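Local structure of probable mRNA-capping enzyme (Acanthamoeba polyphaga mimivirus, 3BGY) at residues N49-T61 with Y178-D192. The protein removes the terminal phosphate from the 5'-triphosphate end of mRNA through this N-terminal domain, the first step of capping by a larger multifunctional viral enzyme. Residues are numbered along the deposited sequence; the frame is centred on the assembly and turned at random.
Sequences NFMRITEHYINIT and YSFTINKNSRIDITD
Two CH-pi contacts anchor helix 49-60 on the hairpin of strands 178-183 and 186-192. Tyr-57 CB stands over the middle of the Phe-180 ring, 3.4 Å from its centroid and 3° off the ring normal. Thr-54 CG2 lies over one face of the Tyr-178 ring, 3.9 Å from the centroid. Chi1 of -50° turns OG1 of Thr-54 to the side of the backbone nitrogen, back toward Phe-50 O, and leaves the methyl anti to that nitrogen, facing the ring.

Apolar packing fills in around these pairs. The Tyr-57 ring lies obliquely beside that of Phe-180, planes at 31°, and Ile-188 CG1 meets it over one face at CZ (4.0 Å). Ile-58 CG1 touches the outer carbons CE1 and CZ of Phe-180. At the start of the segment, Phe-50 CD1 rests 3.5 Å from Ile-190 CG1. Its CZ also meets Tyr-178 CE1, the two side chains crossing at about a right angle. Ile-53 CG2 packs on Ile-190 CD1.

No hydrogen bond joins the helix to the hairpin. The hydroxyls of two buried threonines are satisfied within the helical segment instead. Thr-54 OG1 donates to Phe-50 O at 2.8 Å, and Thr-61 OG1 to Tyr-57 O at 2.7 Å. Each carbonyl also accepts from the backbone N of the same threonine, from the other face of its plane. On the hairpin, Asp-189 points away from the helix. Arg-187 grips its carboxylate side-on through NE and NH2, and Ser-179 OG adds a bond to OD1.

The hairpin belongs to the closed antiparallel barrel of this tunnel triphosphatase, and helix 47-60 packs against it. Strands 66-77 and 208-215 flank the hairpin. Helix 221-235 lies alongside, where Val-231 and Ile-234 touch Tyr-57.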
ATOM      1  N   ASN A  49     -13.663  -4.076  13.199  0.50 14.41           N
ATOM      2  CA  ASN A  49     -12.458  -3.254  13.491  0.50 19.06           C
ATOM      3  C   ASN A  49     -12.337  -2.142  12.454  0.50 17.35           C
ATOM      4  O   ASN A  49     -11.999  -1.001  12.786  0.50 17.79           O
ATOM      5  CB  ASN A  49     -11.158  -4.077  13.377  0.50 22.16           C
ATOM      6  CG  ASN A  49     -10.952  -5.047  14.521  0.50 29.71           C
ATOM      7  OD1 ASN A  49     -10.512  -6.179  14.304  0.50 35.93           O
ATOM      8  ND2 ASN A  49     -11.238  -4.612  15.744  0.50 30.92           N
ATOM      9  N   PHE A  50     -12.606  -2.503  11.196  1.00 14.98           N
ATOM     10  CA  PHE A  50     -12.542  -1.582  10.046  1.00 17.38           C
ATOM     11  C   PHE A  50     -13.565  -0.449  10.243  1.00 14.95           C
ATOM     12  O   PHE A  50     -13.240   0.727  10.075  1.00 15.50           O
ATOM     13  CB  PHE A  50     -12.802  -2.380   8.734  1.00 17.79           C
ATOM     14  CG  PHE A  50     -13.112  -1.530   7.525  1.00 16.59           C
ATOM     15  CD1 PHE A  50     -12.081  -0.971   6.772  1.00 17.55           C
ATOM     16  CD2 PHE A  50     -14.443  -1.278   7.140  1.00 24.22           C
ATOM     17  CE1 PHE A  50     -12.351  -0.159   5.642  1.00 16.05           C
ATOM     18  CE2 PHE A  50     -14.736  -0.468   6.018  1.00 25.69           C
ATOM     19  CZ  PHE A  50     -13.679   0.100   5.261  1.00 24.93           C
ATOM     20  N   MET A  51     -14.781  -0.835  10.640  0.50 17.32           N
ATOM     21  CA  MET A  51     -15.869   0.102  10.884  0.50 17.36           C
ATOM     22  C   MET A  51     -15.528   1.036  12.052  0.50 17.75           C
ATOM     23  O   MET A  51     -15.707   2.243  11.934  0.50 19.54           O
ATOM     24  CB  MET A  51     -17.171  -0.669  11.153  0.50 21.67           C
ATOM     25  CG  MET A  51     -18.423   0.182  11.308  0.50 31.29           C
ATOM     26  SD  MET A  51     -18.815   1.168   9.877  0.50 43.13           S
ATOM     27  CE  MET A  51     -20.460   0.560   9.502  0.50 40.18           C
ATOM     28  N   ARG A  52     -14.964   0.478  13.129  1.00 13.38           N
ATOM     29  CA  ARG A  52     -14.576   1.249  14.308  1.00 15.18           C
ATOM     30  C   ARG A  52     -13.466   2.259  13.998  1.00 18.57           C
ATOM     31  O   ARG A  52     -13.590   3.444  14.358  1.00 18.50           O
ATOM     32  CB  ARG A  52     -14.101   0.337  15.446  1.00 15.19           C
ATOM     33  CG  ARG A  52     -13.771   1.138  16.717  1.00 19.20           C
ATOM     34  CD  ARG A  52     -13.117   0.282  17.768  1.00 23.26           C
ATOM     35  NE  ARG A  52     -13.988  -0.808  18.176  1.00 20.51           N
ATOM     36  CZ  ARG A  52     -13.597  -1.843  18.908  1.00 37.75           C
ATOM     37  NH1 ARG A  52     -12.342  -1.941  19.331  1.00 39.24           N
ATOM     38  NH2 ARG A  52     -14.455  -2.809  19.184  1.00 37.93           N
ATOM     39  N   ILE A  53     -12.429   1.802  13.288  0.50 14.39           N
ATOM     40  CA  ILE A  53     -11.273   2.641  12.930  0.50 16.42           C
ATOM     41  C   ILE A  53     -11.658   3.777  12.009  0.50 15.20           C
ATOM     42  O   ILE A  53     -11.322   4.941  12.259  0.50 14.47           O
ATOM     43  CB  ILE A  53     -10.104   1.785  12.275  0.50 20.91           C
ATOM     44  CG1 ILE A  53      -9.214   1.223  13.380  0.50 26.02           C
ATOM     45  CG2 ILE A  53      -9.226   2.617  11.266  0.50 21.34           C
ATOM     46  CD1 ILE A  53      -8.317   2.263  14.074  0.50 21.04           C
ATOM     47  N   THR A  54     -12.411   3.431  10.971  1.00 15.87           N
ATOM     48  CA  THR A  54     -12.829   4.418   9.982  1.00 17.46           C
ATOM     49  C   THR A  54     -13.739   5.479  10.579  1.00 18.61           C
ATOM     50  O   THR A  54     -13.514   6.673  10.359  1.00 19.37           O
ATOM     51  CB  THR A  54     -13.435   3.755   8.754  1.00 24.91           C
ATOM     52  OG1 THR A  54     -12.545   2.724   8.289  1.00 24.46           O
ATOM     53  CG2 THR A  54     -13.559   4.748   7.643  1.00 24.23           C
ATOM     54  N   GLU A  55     -14.666   5.052  11.438  0.50 17.27           N
ATOM     55  CA  GLU A  55     -15.599   5.975  12.096  0.50 20.09           C
ATOM     56  C   GLU A  55     -14.835   6.908  13.025  0.50 16.23           C
ATOM     57  O   GLU A  55     -15.036   8.122  12.979  0.50 17.46           O
ATOM     58  CB  GLU A  55     -16.669   5.206  12.903  0.50 20.69           C
ATOM     59  CG  GLU A  55     -17.815   6.069  13.483  0.50 32.73           C
ATOM     60  CD  GLU A  55     -18.738   6.675  12.421  0.50 32.93           C
ATOM     61  OE1 GLU A  55     -19.084   5.977  11.444  0.50 37.16           O
ATOM     62  OE2 GLU A  55     -19.130   7.853  12.579  0.50 42.98           O
ATOM     63  N   HIS A  56     -13.872   6.346  13.759  1.00 14.97           N
ATOM     64  CA  HIS A  56     -13.071   7.117  14.715  1.00 15.66           C
ATOM     65  C   HIS A  56     -12.293   8.224  14.009  1.00 17.43           C
ATOM     66  O   HIS A  56     -12.371   9.388  14.402  1.00 17.17           O
ATOM     67  CB  HIS A  56     -12.068   6.222  15.458  1.00 15.64           C
ATOM     68  CG  HIS A  56     -11.104   6.989  16.315  1.00 18.82           C
ATOM     69  ND1 HIS A  56     -11.462   7.528  17.531  1.00 28.65           N
ATOM     70  CD2 HIS A  56      -9.822   7.373  16.097  1.00 21.67           C
ATOM     71  CE1 HIS A  56     -10.442   8.212  18.026  1.00 26.42           C
ATOM     72  NE2 HIS A  56      -9.437   8.133  17.175  1.00 25.51           N
ATOM     73  N   TYR A  57     -11.569   7.852  12.952  1.00 15.89           N
ATOM     74  CA  TYR A  57     -10.757   8.848  12.252  1.00 14.15           C
ATOM     75  C   TYR A  57     -11.546   9.865  11.451  1.00 17.00           C
ATOM     76  O   TYR A  57     -11.161  11.029  11.397  1.00 16.94           O
ATOM     77  CB  TYR A  57      -9.672   8.166  11.442  1.00 14.37           C
ATOM     78  CG  TYR A  57      -8.534   7.693  12.303  1.00 14.06           C
ATOM     79  CD1 TYR A  57      -7.639   8.611  12.888  1.00 17.67           C
ATOM     80  CD2 TYR A  57      -8.369   6.343  12.573  1.00 16.15           C
ATOM     81  CE1 TYR A  57      -6.590   8.168  13.743  1.00 18.46           C
ATOM     82  CE2 TYR A  57      -7.339   5.890  13.410  1.00 18.34           C
ATOM     83  CZ  TYR A  57      -6.460   6.805  13.990  1.00 23.23           C
ATOM     84  OH  TYR A  57      -5.483   6.326  14.809  1.00 20.44           O
ATOM     85  N   ILE A  58     -12.720   9.484  10.953  1.00 16.31           N
ATOM     86  CA  ILE A  58     -13.553  10.456  10.227  1.00 17.57           C
ATOM     87  C   ILE A  58     -14.026  11.566  11.193  1.00 26.77           C
ATOM     88  O   ILE A  58     -13.910  12.757  10.871  1.00 26.44           O
ATOM     89  CB  ILE A  58     -14.756   9.778   9.521  1.00 22.95           C
ATOM     90  CG1 ILE A  58     -14.242   9.054   8.277  1.00 21.73           C
ATOM     91  CG2 ILE A  58     -15.816  10.823   9.065  1.00 27.68           C
ATOM     92  CD1 ILE A  58     -15.213   8.103   7.647  1.00 25.92           C
ATOM     93  N   ASN A  59     -14.495  11.202  12.389  0.50 27.64           N
ATOM     94  CA  ASN A  59     -14.956  12.238  13.321  0.50 30.82           C
ATOM     95  C   ASN A  59     -13.893  13.142  13.943  0.50 30.37           C
ATOM     96  O   ASN A  59     -14.186  14.297  14.259  0.50 31.17           O
ATOM     97  CB  ASN A  59     -15.975  11.731  14.362  0.50 40.36           C
ATOM     98  CG  ASN A  59     -15.512  10.512  15.127  0.50 37.48           C
ATOM     99  OD1 ASN A  59     -16.189   9.489  15.117  0.50 47.83           O
ATOM    100  ND2 ASN A  59     -14.398  10.625  15.836  0.50 39.73           N
ATOM    101  N   ILE A  60     -12.662  12.643  14.087  1.00 25.08           N
ATOM    102  CA  ILE A  60     -11.603  13.490  14.649  1.00 24.14           C
ATOM    103  C   ILE A  60     -10.712  14.210  13.621  1.00 24.02           C
ATOM    104  O   ILE A  60     -10.010  15.152  13.975  1.00 25.51           O
ATOM    105  CB  ILE A  60     -10.685  12.738  15.668  1.00 29.44           C
ATOM    106  CG1 ILE A  60      -9.877  11.625  14.978  1.00 24.33           C
ATOM    107  CG2 ILE A  60     -11.518  12.192  16.841  1.00 31.67           C
ATOM    108  CD1 ILE A  60      -8.700  11.121  15.774  1.00 26.54           C
ATOM    109  N   THR A  61     -10.734  13.756  12.362  1.00 19.97           N
ATOM    110  CA  THR A  61      -9.874  14.329  11.328  1.00 18.19           C
ATOM    111  C   THR A  61     -10.546  15.412  10.505  1.00 15.84           C
ATOM    112  O   THR A  61     -11.616  15.182   9.937  1.00 18.10           O
ATOM    113  CB  THR A  61      -9.297  13.220  10.398  1.00 19.76           C
ATOM    114  OG1 THR A  61      -8.715  12.202  11.221  1.00 17.52           O
ATOM    115  CG2 THR A  61      -8.204  13.743   9.464  1.00 18.90           C
ATOM    116  N   TYR A 178      -9.330   4.827   2.791  1.00 12.47           N
ATOM    117  CA  TYR A 178      -9.568   6.062   3.521  1.00 12.78           C
ATOM    118  C   TYR A 178      -8.188   6.385   4.091  1.00 15.13           C
ATOM    119  O   TYR A 178      -7.565   5.526   4.726  1.00 12.74           O
ATOM    120  CB  TYR A 178     -10.568   5.880   4.659  1.00 16.45           C
ATOM    121  CG  TYR A 178     -11.934   5.453   4.218  1.00 19.70           C
ATOM    122  CD1 TYR A 178     -12.214   4.093   3.997  1.00 24.43           C
ATOM    123  CD2 TYR A 178     -12.946   6.398   3.978  1.00 34.47           C
ATOM    124  CE1 TYR A 178     -13.489   3.665   3.532  1.00 35.29           C
ATOM    125  CE2 TYR A 178     -14.229   5.991   3.506  1.00 34.90           C
ATOM    126  CZ  TYR A 178     -14.488   4.623   3.286  1.00 41.12           C
ATOM    127  OH  TYR A 178     -15.714   4.214   2.800  1.00 45.17           O
ATOM    128  N   SER A 179      -7.690   7.593   3.814  1.00 13.72           N
ATOM    129  CA  SER A 179      -6.377   8.033   4.296  1.00 14.02           C
ATOM    130  C   SER A 179      -6.541   9.240   5.183  1.00 17.59           C
ATOM    131  O   SER A 179      -7.204  10.219   4.822  1.00 16.18           O
ATOM    132  CB  SER A 179      -5.440   8.369   3.129  1.00 15.84           C
ATOM    133  OG  SER A 179      -5.194   7.218   2.328  1.00 23.13           O
ATOM    134  N   PHE A 180      -5.968   9.158   6.380  1.00 11.10           N
ATOM    135  CA  PHE A 180      -6.090  10.253   7.326  1.00 10.88           C
ATOM    136  C   PHE A 180      -4.722  10.817   7.637  1.00 15.06           C
ATOM    137  O   PHE A 180      -3.889  10.137   8.217  1.00 13.45           O
ATOM    138  CB  PHE A 180      -6.764   9.744   8.605  1.00 13.14           C
ATOM    139  CG  PHE A 180      -8.091   9.099   8.350  1.00 12.57           C
ATOM    140  CD1 PHE A 180      -9.252   9.876   8.261  1.00 12.61           C
ATOM    141  CD2 PHE A 180      -8.188   7.701   8.174  1.00 11.48           C
ATOM    142  CE1 PHE A 180     -10.504   9.295   7.998  1.00 11.80           C
ATOM    143  CE2 PHE A 180      -9.447   7.099   7.914  1.00 11.84           C
ATOM    144  CZ  PHE A 180     -10.619   7.902   7.826  1.00 14.01           C
ATOM    145  N   THR A 181      -4.472  12.064   7.239  1.00 12.32           N
ATOM    146  CA  THR A 181      -3.177  12.681   7.500  1.00 12.31           C
ATOM    147  C   THR A 181      -3.244  13.242   8.920  1.00 16.56           C
ATOM    148  O   THR A 181      -3.811  14.295   9.153  1.00 19.73           O
ATOM    149  CB  THR A 181      -2.850  13.759   6.416  1.00 13.99           C
ATOM    150  OG1 THR A 181      -2.746  13.115   5.140  1.00 17.06           O
ATOM    151  CG2 THR A 181      -1.490  14.416   6.719  1.00 18.85           C
ATOM    152  N   ILE A 182      -2.723  12.476   9.870  1.00 14.21           N
ATOM    153  CA  ILE A 182      -2.813  12.873  11.272  1.00 17.04           C
ATOM    154  C   ILE A 182      -1.928  14.038  11.717  1.00 19.83           C
ATOM    155  O   ILE A 182      -2.266  14.752  12.662  1.00 23.24           O
ATOM    156  CB  ILE A 182      -2.736  11.640  12.208  1.00 29.17           C
ATOM    157  CG1 ILE A 182      -1.479  10.826  11.929  1.00 31.89           C
ATOM    158  CG2 ILE A 182      -4.000  10.742  12.015  1.00 28.34           C
ATOM    159  CD1 ILE A 182      -1.212   9.733  12.987  1.00 36.46           C
ATOM    160  N   ASN A 183      -0.805  14.210  11.033  1.00 18.16           N
ATOM    161  CA  ASN A 183       0.143  15.306  11.253  1.00 22.80           C
ATOM    162  C   ASN A 183       1.017  15.363  10.017  1.00 18.88           C
ATOM    163  O   ASN A 183       0.858  14.547   9.103  1.00 21.76           O
ATOM    164  CB  ASN A 183       0.967  15.160  12.565  1.00 24.31           C
ATOM    165  CG  ASN A 183       1.688  13.817  12.686  1.00 20.61           C
ATOM    166  OD1 ASN A 183       2.420  13.402  11.782  1.00 23.51           O
ATOM    167  ND2 ASN A 183       1.520  13.157  13.825  1.00 31.28           N
ATOM    168  N   LYS A 184       1.982  16.281  10.003  1.00 20.40           N
ATOM    169  CA  LYS A 184       2.873  16.451   8.855  1.00 23.75           C
ATOM    170  C   LYS A 184       3.745  15.260   8.490  1.00 19.98           C
ATOM    171  O   LYS A 184       4.119  15.103   7.340  1.00 23.53           O
ATOM    172  CB  LYS A 184       3.770  17.686   9.056  1.00 31.69           C
ATOM    173  CG  LYS A 184       4.420  17.763  10.429  1.00 42.82           C
ATOM    174  CD  LYS A 184       5.245  19.033  10.617  1.00 58.49           C
ATOM    175  CE  LYS A 184       5.754  19.124  12.058  1.00 64.08           C
ATOM    176  NZ  LYS A 184       6.511  20.380  12.341  1.00 70.57           N
ATOM    177  N   ASN A 185       3.926  14.348   9.447  1.00 17.56           N
ATOM    178  CA  ASN A 185       4.822  13.210   9.255  1.00 17.85           C
ATOM    179  C   ASN A 185       4.251  11.813   9.154  1.00 13.28           C
ATOM    180  O   ASN A 185       4.975  10.878   8.811  1.00 14.21           O
ATOM    181  CB  ASN A 185       5.858  13.235  10.374  1.00 19.58           C
ATOM    182  CG  ASN A 185       6.531  14.588  10.507  1.00 18.53           C
ATOM    183  OD1 ASN A 185       6.976  15.155   9.520  1.00 21.40           O
ATOM    184  ND2 ASN A 185       6.585  15.116  11.725  1.00 27.42           N
ATOM    185  N   SER A 186       2.956  11.672   9.385  1.00 17.26           N
ATOM    186  CA  SER A 186       2.360  10.349   9.335  1.00 16.00           C
ATOM    187  C   SER A 186       0.928  10.365   8.846  1.00 15.85           C
ATOM    188  O   SER A 186       0.210  11.349   9.020  1.00 16.71           O
ATOM    189  CB  SER A 186       2.441   9.663  10.700  1.00 17.17           C
ATOM    190  OG  SER A 186       1.801  10.454  11.665  1.00 25.15           O
ATOM    191  N   ARG A 187       0.516   9.226   8.305  1.00 13.13           N
ATOM    192  CA  ARG A 187      -0.823   9.056   7.739  1.00  7.55           C
ATOM    193  C   ARG A 187      -1.350   7.669   8.072  1.00 12.66           C
ATOM    194  O   ARG A 187      -0.580   6.710   8.091  1.00 16.89           O
ATOM    195  CB  ARG A 187      -0.681   9.232   6.227  1.00 16.74           C
ATOM    196  CG  ARG A 187      -1.964   9.349   5.445  1.00 19.50           C
ATOM    197  CD  ARG A 187      -1.660   9.509   3.947  1.00 19.55           C
ATOM    198  NE  ARG A 187      -1.331   8.196   3.384  1.00 21.27           N
ATOM    199  CZ  ARG A 187      -0.137   7.823   2.928  1.00 31.58           C
ATOM    200  NH1 ARG A 187       0.882   8.677   2.926  1.00 32.44           N
ATOM    201  NH2 ARG A 187       0.064   6.555   2.593  1.00 31.30           N
ATOM    202  N   ILE A 188      -2.636   7.592   8.412  1.00 11.46           N
ATOM    203  CA  ILE A 188      -3.286   6.312   8.700  1.00 11.61           C
ATOM    204  C   ILE A 188      -4.050   5.916   7.430  1.00 14.83           C
ATOM    205  O   ILE A 188      -4.831   6.714   6.941  1.00 15.10           O
ATOM    206  CB  ILE A 188      -4.301   6.445   9.875  1.00 13.39           C
ATOM    207  CG1 ILE A 188      -3.561   6.626  11.219  1.00 20.14           C
ATOM    208  CG2 ILE A 188      -5.236   5.184   9.956  1.00 17.76           C
ATOM    209  CD1 ILE A 188      -2.938   5.342  11.807  1.00 26.18           C
ATOM    210  N   ASP A 189      -3.777   4.726   6.888  1.00 10.23           N
ATOM    211  CA  ASP A 189      -4.496   4.223   5.703  1.00 12.43           C
ATOM    212  C   ASP A 189      -5.302   3.017   6.138  1.00 15.43           C
ATOM    213  O   ASP A 189      -4.758   2.112   6.761  1.00 14.37           O
ATOM    214  CB  ASP A 189      -3.549   3.738   4.610  1.00 14.82           C
ATOM    215  CG  ASP A 189      -2.779   4.858   3.942  1.00 23.55           C
ATOM    216  OD1 ASP A 189      -3.193   6.037   4.046  1.00 19.33           O
ATOM    217  OD2 ASP A 189      -1.770   4.526   3.288  1.00 26.23           O
ATOM    218  N   ILE A 190      -6.596   3.017   5.852  1.00 11.20           N
ATOM    219  CA  ILE A 190      -7.449   1.872   6.190  1.00 12.27           C
ATOM    220  C   ILE A 190      -8.126   1.512   4.888  1.00 16.92           C
ATOM    221  O   ILE A 190      -8.801   2.352   4.273  1.00 13.29           O
ATOM    222  CB  ILE A 190      -8.435   2.168   7.376  1.00 18.59           C
ATOM    223  CG1 ILE A 190      -9.296   0.953   7.710  1.00 22.24           C
ATOM    224  CG2 ILE A 190      -9.350   3.300   7.077  1.00 14.70           C
ATOM    225  CD1 ILE A 190      -8.665  -0.103   8.513  1.00 34.05           C
ATOM    226  N   THR A 191      -8.058   0.233   4.537  1.00 11.94           N
ATOM    227  CA  THR A 191      -8.536  -0.180   3.218  1.00 12.51           C
ATOM    228  C   THR A 191      -9.382  -1.438   3.191  1.00 15.05           C
ATOM    229  O   THR A 191      -9.096  -2.398   3.898  1.00 12.91           O
ATOM    230  CB  THR A 191      -7.300  -0.430   2.302  1.00 16.64           C
ATOM    231  OG1 THR A 191      -6.389   0.673   2.369  1.00 16.99           O
ATOM    232  CG2 THR A 191      -7.703  -0.571   0.840  1.00 15.45           C
ATOM    233  N   ASP A 192     -10.453  -1.387   2.392  1.00 11.88           N
ATOM    234  CA  ASP A 192     -11.340  -2.535   2.152  1.00 13.29           C
ATOM    235  C   ASP A 192     -10.738  -3.058   0.829  1.00 12.95           C
ATOM    236  O   ASP A 192     -10.764  -2.355  -0.196  1.00 13.90           O
ATOM    237  CB  ASP A 192     -12.774  -2.015   1.972  1.00 13.79           C
ATOM    238  CG  ASP A 192     -13.741  -3.064   1.413  1.00 20.32           C
ATOM    239  OD1 ASP A 192     -13.328  -3.969   0.660  1.00 18.62           O
ATOM    240  OD2 ASP A 192     -14.948  -2.947   1.694  1.00 20.91           O
TER